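Local coordinates for NMB1025 protein (Neisseria meningitidis serogroup B, PDB 3KJJ) that is of unknown function but belongs to the YjgF/RutC family, whose small subunits assemble as trimers, and may be an enzyme of the imine-deaminase kind, at residues 37-42 with 47-52; 28-33 with 59-64; 79-84 with 98-103. All coordinates share one frame; numbering follows the deposited sequence.

Interaction 1 of 3, residues 37-42 with 47-52; sequences PENGET and TADVLA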
loop_
_atom_site.group_PDB
_atom_site.type_symbol
_atom_site.label_atom_id
_atom_site.label_comp_id
_atom_site.label_asym_id
_atom_site.label_seq_id
_atom_site.Cartn_x
_atom_site.Cartn_y
_atom_site.Cartn_z
ATOM N N PRO B 37 8.584 10.791 -11.843
ATOM C CA PRO B 37 9.256 11.118 -13.093
ATOM C C PRO B 37 10.522 11.932 -12.864
ATOM O O PRO B 37 10.519 12.856 -12.056
ATOM C CB PRO B 37 8.221 11.970 -13.835
ATOM C CG PRO B 37 6.936 11.671 -13.189
ATOM C CD PRO B 37 7.240 11.382 -11.775
ATOM N N GLU B 38 11.595 11.558 -13.558
ATOM C CA GLU B 38 12.832 12.338 -13.584
ATOM C C GLU B 38 13.003 12.967 -14.961
ATOM O O GLU B 38 13.841 13.851 -15.148
ATOM C CB GLU B 38 14.042 11.452 -13.258
ATOM C CG GLU B 38 14.183 11.114 -11.777
ATOM C CD GLU B 38 15.321 10.134 -11.484
ATOM O OE1 GLU B 38 15.781 10.096 -10.327
ATOM O OE2 GLU B 38 15.750 9.398 -12.400
ATOM N N ASN B 39 12.188 12.495 -15.907
ATOM C CA ASN B 39 12.217 12.893 -17.306
ATOM C C ASN B 39 10.796 12.863 -17.866
ATOM O O ASN B 39 9.930 12.169 -17.332
ATOM C CB ASN B 39 13.084 11.920 -18.114
ATOM C CG ASN B 39 14.556 12.005 -17.759
ATOM O OD1 ASN B 39 15.227 12.986 -18.075
ATOM N ND2 ASN B 39 15.070 10.961 -17.116
ATOM N N GLY B 40 10.558 13.613 -18.938
ATOM C CA GLY B 40 9.282 13.556 -19.646
ATOM C C GLY B 40 8.274 14.573 -19.154
ATOM O O GLY B 40 8.337 15.021 -18.006
ATOM N N GLU B 41 7.347 14.931 -20.039
ATOM C CA GLU B 41 6.282 15.883 -19.743
ATOM C C GLU B 41 4.907 15.206 -19.783
ATOM O O GLU B 41 4.086 15.408 -18.887
ATOM C CB GLU B 41 6.320 17.045 -20.739
ATOM C CG GLU B 41 6.049 18.402 -20.118
ATOM C CD GLU B 41 7.323 19.100 -19.679
ATOM O OE1 GLU B 41 7.535 19.243 -18.453
ATOM O OE2 GLU B 41 8.119 19.498 -20.562
ATOM N N THR B 42 4.668 14.406 -20.821
ATOM C CA THR B 42 3.385 13.716 -21.003
ATOM C C THR B 42 3.250 12.526 -20.051
ATOM O O THR B 42 4.251 12.015 -19.525
ATOM C CB THR B 42 3.190 13.209 -22.463
ATOM O OG1 THR B 42 4.082 12.117 -22.723
ATOM C CG2 THR B 42 3.434 14.327 -23.486
ATOM N N THR B 47 5.487 7.971 -17.488
ATOM C CA THR B 47 5.253 6.571 -17.129
ATOM C C THR B 47 6.471 5.741 -17.562
ATOM O O THR B 47 6.970 4.923 -16.784
ATOM C CB THR B 47 3.909 6.012 -17.701
ATOM O OG1 THR B 47 2.802 6.798 -17.219
ATOM C CG2 THR B 47 3.686 4.562 -17.265
ATOM N N ALA B 48 6.952 5.978 -18.787
ATOM C CA ALA B 48 8.129 5.283 -19.318
ATOM C C ALA B 48 9.335 5.468 -18.405
ATOM O O ALA B 48 10.007 4.499 -18.069
ATOM C CB ALA B 48 8.460 5.758 -20.729
ATOM N N ASP B 49 9.610 6.711 -18.022
ATOM C CA ASP B 49 10.747 7.007 -17.149
ATOM C C ASP B 49 10.652 6.305 -15.796
ATOM O O ASP B 49 11.663 5.813 -15.275
ATOM C CB ASP B 49 10.908 8.511 -16.924
ATOM C CG ASP B 49 12.098 8.833 -16.029
ATOM O OD1 ASP B 49 13.237 8.749 -16.513
ATOM O OD2 ASP B 49 11.888 9.154 -14.844
ATOM N N VAL B 50 9.442 6.273 -15.240
ATOM C CA VAL B 50 9.178 5.699 -13.922
ATOM C C VAL B 50 9.383 4.182 -13.982
ATOM O O VAL B 50 10.014 3.608 -13.098
ATOM C CB VAL B 50 7.760 6.096 -13.412
ATOM C CG1 VAL B 50 7.247 5.156 -12.337
ATOM C CG2 VAL B 50 7.782 7.554 -12.869
ATOM N N LEU B 51 8.863 3.553 -15.038
ATOM C CA LEU B 51 9.066 2.118 -15.244
ATOM C C LEU B 51 10.541 1.736 -15.467
ATOM O O LEU B 51 10.971 0.662 -15.039
ATOM C CB LEU B 51 8.127 1.565 -16.326
ATOM C CG LEU B 51 6.620 1.708 -16.011
ATOM C CD1 LEU B 51 5.750 1.386 -17.213
ATOM C CD2 LEU B 51 6.182 0.867 -14.802
ATOM N N ALA B 52 11.319 2.623 -16.093
ATOM C CA ALA B 52 12.764 2.407 -16.285
ATOM C C ALA B 52 13.552 2.455 -14.976
ATOM O O ALA B 52 14.428 1.618 -14.735
ATOM C CB ALA B 52 13.344 3.403 -17.320
HETATM O O HOH W 1 15.387 8.158 -14.705
#
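The carboxylate of Asp49, on the first half of helix 43-60, is held by two donors from the loop that leads into that helix. The backbone N of Glu38 reaches Asp49 OD2 over 2.7 Å, and the Asn39 side chain gives its ND2 to Asp49 OD1 over 2.9 Å. The second bond is almost straight (175°) and lies in the plane of the Asn39 amide. Both donors meet the carboxylate from well out of its plane, and the amide stands 79° to it. Asp49 reaches them because its CG is anti to the backbone N (chi1 -179°), which swings the carboxylate out from the helix toward the loop. Gln53, one turn on, adds a third bond through NE2 to OD2.

The loop 37-42 thus runs back alongside the helix it precedes, in the connection from strand 29-32 to helix 43-60 of this YjgF-type fold; Thr42 is the helix N-cap, its OG1 bonded to the N of Glu45.

A water links the two acids, donating to Glu38 OE2 (2.6 Å) and to Asp49 OD1 (2.9 Å), which may ease the proximity of like charges: Glu38 OE2 and Asp49 OD2 are 4.6 Å apart.

On the buried side Val50 CG2 packs on the Pro37 ring, 4.0 Å from Pro37 CD, and also lies 3.5 Å from Pro37 N. Pro37 also packs on Trp112 and Val50 on Met35.

Interaction 2 of 3, residues 28-33 with 59-64; sequences GLIFLS and AECGSD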
loop_
_atom_site.group_PDB
_atom_site.type_symbol
_atom_site.label_atom_id
_atom_site.label_comp_id
_atom_site.label_asym_id
_atom_site.label_seq_id
_atom_site.Cartn_x
_atom_site.Cartn_y
_atom_site.Cartn_z
ATOM N N GLY B 28 13.182 -12.064 1.328
ATOM C CA GLY B 28 12.683 -12.340 -0.000
ATOM C C GLY B 28 11.797 -11.258 -0.591
ATOM O O GLY B 28 11.616 -11.237 -1.798
ATOM N N LEU B 29 11.251 -10.377 0.250
ATOM C CA LEU B 29 10.361 -9.297 -0.217
ATOM C C LEU B 29 11.118 -8.007 -0.447
ATOM O O LEU B 29 12.110 -7.733 0.224
ATOM C CB LEU B 29 9.226 -9.021 0.771
ATOM C CG LEU B 29 8.177 -10.096 1.027
ATOM C CD1 LEU B 29 7.351 -9.726 2.247
ATOM C CD2 LEU B 29 7.291 -10.350 -0.178
ATOM N N ILE B 30 10.609 -7.201 -1.373
ATOM C CA ILE B 30 11.270 -5.975 -1.806
ATOM C C ILE B 30 10.213 -4.871 -1.868
ATOM O O ILE B 30 9.163 -5.055 -2.481
ATOM C CB ILE B 30 11.917 -6.173 -3.192
ATOM C CG1 ILE B 30 13.142 -7.097 -3.088
ATOM C CG2 ILE B 30 12.303 -4.821 -3.836
ATOM C CD1 ILE B 30 13.521 -7.770 -4.398
ATOM N N PHE B 31 10.487 -3.751 -1.205
ATOM C CA PHE B 31 9.603 -2.594 -1.226
ATOM C C PHE B 31 10.337 -1.429 -1.892
ATOM O O PHE B 31 11.409 -1.024 -1.441
ATOM C CB PHE B 31 9.149 -2.240 0.201
ATOM C CG PHE B 31 8.278 -3.289 0.836
ATOM C CD1 PHE B 31 6.892 -3.169 0.803
ATOM C CD2 PHE B 31 8.843 -4.405 1.453
ATOM C CE1 PHE B 31 6.073 -4.139 1.390
ATOM C CE2 PHE B 31 8.035 -5.382 2.037
ATOM C CZ PHE B 31 6.651 -5.246 2.009
ATOM N N LEU B 32 9.795 -0.919 -2.995
ATOM C CA LEU B 32 10.378 0.272 -3.621
ATOM C C LEU B 32 9.677 1.539 -3.110
ATOM O O LEU B 32 8.459 1.529 -2.910
ATOM C CB LEU B 32 10.272 0.206 -5.146
ATOM C CG LEU B 32 10.848 -0.951 -5.971
ATOM C CD1 LEU B 32 10.898 -0.572 -7.470
ATOM C CD2 LEU B 32 12.236 -1.355 -5.492
ATOM N N SER B 33 10.442 2.614 -2.902
ATOM C CA SER B 33 9.852 3.944 -2.702
ATOM C C SER B 33 8.968 4.198 -3.916
ATOM O O SER B 33 9.180 3.618 -4.979
ATOM C CB SER B 33 10.935 5.047 -2.620
ATOM O OG SER B 33 11.473 5.188 -1.314
ATOM N N ALA B 59 16.515 -4.655 -10.477
ATOM C CA ALA B 59 17.808 -5.277 -10.804
ATOM C C ALA B 59 18.775 -5.212 -9.621
ATOM O O ALA B 59 19.350 -6.230 -9.213
ATOM C CB ALA B 59 18.426 -4.623 -12.046
ATOM N N GLU B 60 18.927 -4.020 -9.051
ATOM C CA GLU B 60 19.769 -3.844 -7.879
ATOM C C GLU B 60 19.371 -4.773 -6.717
ATOM O O GLU B 60 20.233 -5.211 -5.964
ATOM C CB GLU B 60 19.791 -2.373 -7.446
ATOM C CG GLU B 60 21.121 -1.956 -6.825
ATOM C CD GLU B 60 21.433 -0.470 -6.992
ATOM O OE1 GLU B 60 21.938 0.139 -6.022
ATOM O OE2 GLU B 60 21.188 0.087 -8.088
ATOM N N CYS B 61 18.078 -5.085 -6.587
ATOM C CA CYS B 61 17.593 -5.964 -5.503
ATOM C C CYS B 61 17.561 -7.463 -5.823
ATOM O O CYS B 61 17.122 -8.274 -4.992
ATOM C CB CYS B 61 16.201 -5.525 -5.034
ATOM S SG CYS B 61 16.133 -3.843 -4.402
ATOM N N GLY B 62 18.009 -7.837 -7.018
ATOM C CA GLY B 62 17.986 -9.239 -7.429
ATOM C C GLY B 62 16.584 -9.677 -7.811
ATOM O O GLY B 62 16.204 -10.830 -7.616
ATOM N N SER B 63 15.811 -8.731 -8.336
ATOM C CA SER B 63 14.466 -8.993 -8.813
ATOM C C SER B 63 14.346 -8.443 -10.226
ATOM O O SER B 63 15.335 -8.008 -10.825
ATOM C CB SER B 63 13.436 -8.317 -7.903
ATOM O OG SER B 63 12.114 -8.775 -8.157
ATOM N N ASP B 64 13.125 -8.472 -10.748
ATOM C CA ASP B 64 12.802 -7.837 -12.013
ATOM C C ASP B 64 11.288 -7.693 -12.107
ATOM O O ASP B 64 10.556 -8.101 -11.191
ATOM C CB ASP B 64 13.359 -8.632 -13.204
ATOM C CG ASP B 64 12.924 -10.078 -13.185
ATOM O OD1 ASP B 64 11.708 -10.323 -13.044
ATOM O OD2 ASP B 64 13.800 -10.966 -13.307
#
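Ile30 and Cys61 face each other with CA atoms 7.3 Å apart, the closest CA pair between strand 29-32 and the turn that ends helix 43-60. The strand is extended, while the chain opposite it leaves the helix through a Schellman motif: Gly62 takes positive phi (76°), and its N bonds back to Ala59 O at 3.0 Å. This turn directs both Cys61 and Ser63 at the sheet, one on each side of the glycine.

The side-chain contact is a small apolar one, centred on the end of Ile30. Its CD1 slots against two beta carbons, 3.6 Å from Cys61 CB and 3.5 Å from Ser63 CB. The other branch of the isoleucine, CG2, comes within 4.0 Å of Cys61 SG, so Cys61 is touched by both arms of the fork. With CG1 anti to the carbonyl carbon (chi1 -71°) and CD1 extended beyond it, the long branch projects from the strand into the turn. Ser63 meets Ile30 mainly through its methylene, its OG being hydrogen-bonded to Val121 O.

The strand itself pairs through its backbone with strands 21-26 and 114-121. Cys61 also packs on Ala23 of the former and Ser63 on Ala120 of the latter, while Leu32, two residues beyond Ile30, meets Ile54, Trp57 and Leu58, so the strand also meets the last turns of helix 43-60.

Interaction 3 of 3, residues 79-84 with 98-103; sequences GDYAEM and PARACV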
loop_
_atom_site.group_PDB
_atom_site.type_symbol
_atom_site.label_atom_id
_atom_site.label_comp_id
_atom_site.label_asym_id
_atom_site.label_seq_id
_atom_site.Cartn_x
_atom_site.Cartn_y
_atom_site.Cartn_z
ATOM N N GLY B 79 -7.728 11.548 -15.999
ATOM C CA GLY B 79 -7.786 11.745 -17.445
ATOM C C GLY B 79 -6.619 11.110 -18.200
ATOM O O GLY B 79 -6.694 10.925 -19.411
ATOM N N ASP B 80 -5.549 10.764 -17.485
ATOM C CA ASP B 80 -4.337 10.203 -18.106
ATOM C C ASP B 80 -4.281 8.676 -18.021
ATOM O O ASP B 80 -3.241 8.075 -18.313
ATOM C CB ASP B 80 -3.076 10.778 -17.447
ATOM C CG ASP B 80 -2.857 12.254 -17.761
ATOM O OD1 ASP B 80 -3.278 12.718 -18.837
ATOM O OD2 ASP B 80 -2.234 12.945 -16.928
ATOM N N TYR B 81 -5.397 8.066 -17.623
ATOM C CA TYR B 81 -5.499 6.614 -17.421
ATOM C C TYR B 81 -5.102 5.795 -18.649
ATOM O O TYR B 81 -4.190 4.965 -18.572
ATOM C CB TYR B 81 -6.918 6.248 -16.972
ATOM C CG TYR B 81 -7.103 4.845 -16.426
ATOM C CD1 TYR B 81 -6.390 4.401 -15.312
ATOM C CD2 TYR B 81 -8.019 3.972 -17.009
ATOM C CE1 TYR B 81 -6.587 3.111 -14.797
ATOM C CE2 TYR B 81 -8.218 2.687 -16.502
ATOM C CZ TYR B 81 -7.495 2.268 -15.403
ATOM O OH TYR B 81 -7.690 0.997 -14.908
ATOM N N ALA B 82 -5.774 6.026 -19.776
ATOM C CA ALA B 82 -5.481 5.278 -21.002
ATOM C C ALA B 82 -4.042 5.469 -21.480
ATOM O O ALA B 82 -3.413 4.518 -21.944
ATOM C CB ALA B 82 -6.486 5.611 -22.118
ATOM N N GLU B 83 -3.521 6.687 -21.353
ATOM C CA GLU B 83 -2.150 6.988 -21.764
ATOM C C GLU B 83 -1.131 6.239 -20.912
ATOM O O GLU B 83 -0.164 5.683 -21.447
ATOM C CB GLU B 83 -1.864 8.494 -21.716
ATOM C CG GLU B 83 -0.541 8.898 -22.368
ATOM C CD GLU B 83 -0.412 10.400 -22.611
ATOM O OE1 GLU B 83 -1.400 11.131 -22.403
ATOM O OE2 GLU B 83 0.684 10.850 -23.008
HETATM N N MSE B 84 -1.349 6.248 -19.597
HETATM C CA MSE B 84 -0.495 5.517 -18.652
HETATM C C MSE B 84 -0.557 4.034 -18.992
HETATM O O MSE B 84 0.485 3.421 -19.238
HETATM C CB MSE B 84 -0.912 5.791 -17.199
HETATM C CG MSE B 84 -0.053 5.106 -16.114
HETATM SE SE MSE B 84 -0.466 3.185 -15.867
HETATM C CE MSE B 84 1.181 2.699 -14.972
ATOM N N PRO B 98 1.221 -8.051 -12.268
ATOM C CA PRO B 98 1.044 -7.946 -10.817
ATOM C C PRO B 98 -0.364 -7.542 -10.372
ATOM O O PRO B 98 -1.166 -7.066 -11.190
ATOM C CB PRO B 98 2.043 -6.850 -10.434
ATOM C CG PRO B 98 2.060 -5.962 -11.627
ATOM C CD PRO B 98 1.937 -6.878 -12.819
ATOM N N ALA B 99 -0.660 -7.746 -9.086
ATOM C CA ALA B 99 -1.818 -7.094 -8.452
ATOM C C ALA B 99 -1.628 -5.598 -8.661
ATOM O O ALA B 99 -0.511 -5.085 -8.531
ATOM C CB ALA B 99 -1.891 -7.415 -6.977
ATOM N N ARG B 100 -2.699 -4.902 -9.017
ATOM C CA ARG B 100 -2.574 -3.490 -9.377
ATOM C C ARG B 100 -3.767 -2.706 -8.857
ATOM O O ARG B 100 -4.877 -3.223 -8.789
ATOM C CB ARG B 100 -2.478 -3.333 -10.896
ATOM C CG ARG B 100 -1.859 -2.027 -11.351
ATOM C CD ARG B 100 -1.933 -1.842 -12.856
ATOM N NE ARG B 100 -3.169 -1.177 -13.261
ATOM C CZ ARG B 100 -3.307 -0.394 -14.326
ATOM N NH1 ARG B 100 -2.276 -0.129 -15.132
ATOM N NH2 ARG B 100 -4.488 0.153 -14.569
ATOM N N ALA B 101 -3.513 -1.471 -8.452
ATOM C CA ALA B 101 -4.580 -0.528 -8.156
ATOM C C ALA B 101 -4.196 0.820 -8.748
ATOM O O ALA B 101 -3.019 1.181 -8.795
ATOM C CB ALA B 101 -4.821 -0.436 -6.650
ATOM N N CYS B 102 -5.183 1.559 -9.240
ATOM C CA CYS B 102 -4.884 2.865 -9.812
ATOM C C CYS B 102 -5.865 3.870 -9.259
ATOM O O CYS B 102 -7.070 3.690 -9.397
ATOM C CB CYS B 102 -4.920 2.849 -11.341
ATOM S SG CYS B 102 -4.409 4.431 -12.063
ATOM N N VAL B 103 -5.336 4.894 -8.591
ATOM C CA VAL B 103 -6.172 5.909 -7.944
ATOM C C VAL B 103 -5.670 7.315 -8.270
ATOM O O VAL B 103 -4.528 7.502 -8.682
ATOM C CB VAL B 103 -6.318 5.704 -6.390
ATOM C CG1 VAL B 103 -6.778 4.278 -6.060
ATOM C CG2 VAL B 103 -5.032 6.035 -5.642
#
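Cys102 SG lies against the rim of the Tyr81 ring, 3.7 Å from Tyr81 CE1 and 3.8 Å from Tyr81 CD1. The sulfur is 4.9 Å from the ring centroid and 84° off the ring normal, so this is an edge-on sulfur-aromatic contact and not one over the ring face. Cys102 CB adds to it, 3.8 Å from Tyr81 CE1.

Arg100 NH2 shares CE1 with the sulfur but reaches on to the phenol end, 3.3 Å from Tyr81 OH and 3.6 Å from Tyr81 CE1. Ring and guanidinium planes are turned 64° against each other, and the tyrosine meets the guanidinium at its edge. The other terminal nitrogen, NH1, sits 3.8 Å from SE of selenomethionine Met84, the Met84 and Arg100 side chains running at each other from opposite directions.

Helix 81-91 and strand 99-104 belong to a beta-alpha-beta unit with strand 68-75, the two strands parallel, and the contact closes the first turn of the helix onto the sheet. Arg100 and Cys102, two apart on the strand, point to the helix side, while Tyr81 and Met84, three residues apart on that first turn, both reach toward the strand at their ends.

Arg100 runs extended to CG and CD and then bends at chi3 (89°), placing the guanidinium between Tyr81 and Met84. Further out, Asn85 OD1 accepts a hydrogen bond from Arg100 NH1, and Trp88 receives the guanidinium in a cation-pi contact. Met84 also packs on Ile73 and on Thr47. Strand 99-104 is outermost in its own chain's sheet; beyond it the third subunit bonds the backbone at Pro98 and Arg100, Ser33 OG of that subunit taking the Arg100 N, and its Ala108 touches Tyr81.

In the fold
Interaction 1 uses the first half of helix 43-60, interaction 2 the turn that follows its last residues, with centres about 19 Å apart on opposite sides of the chain's centre. Interaction 1 is nested in the loop that interaction 2 closes. Interaction 3, between helix 81-91 and strand 99-104, lies about 14 Å from interaction 1 (centres) and touches it, Thr47 OG1 packing 3.5 Å from Met84 CG and Thr42 CB 3.5 Å from Glu83 OE2. Interactions 2 and 3 are about 9 Å apart at their nearest atoms but share the sheet, and their segments are joined between subunits, where Ser33 OG of one copy bonds Arg100 N of the next.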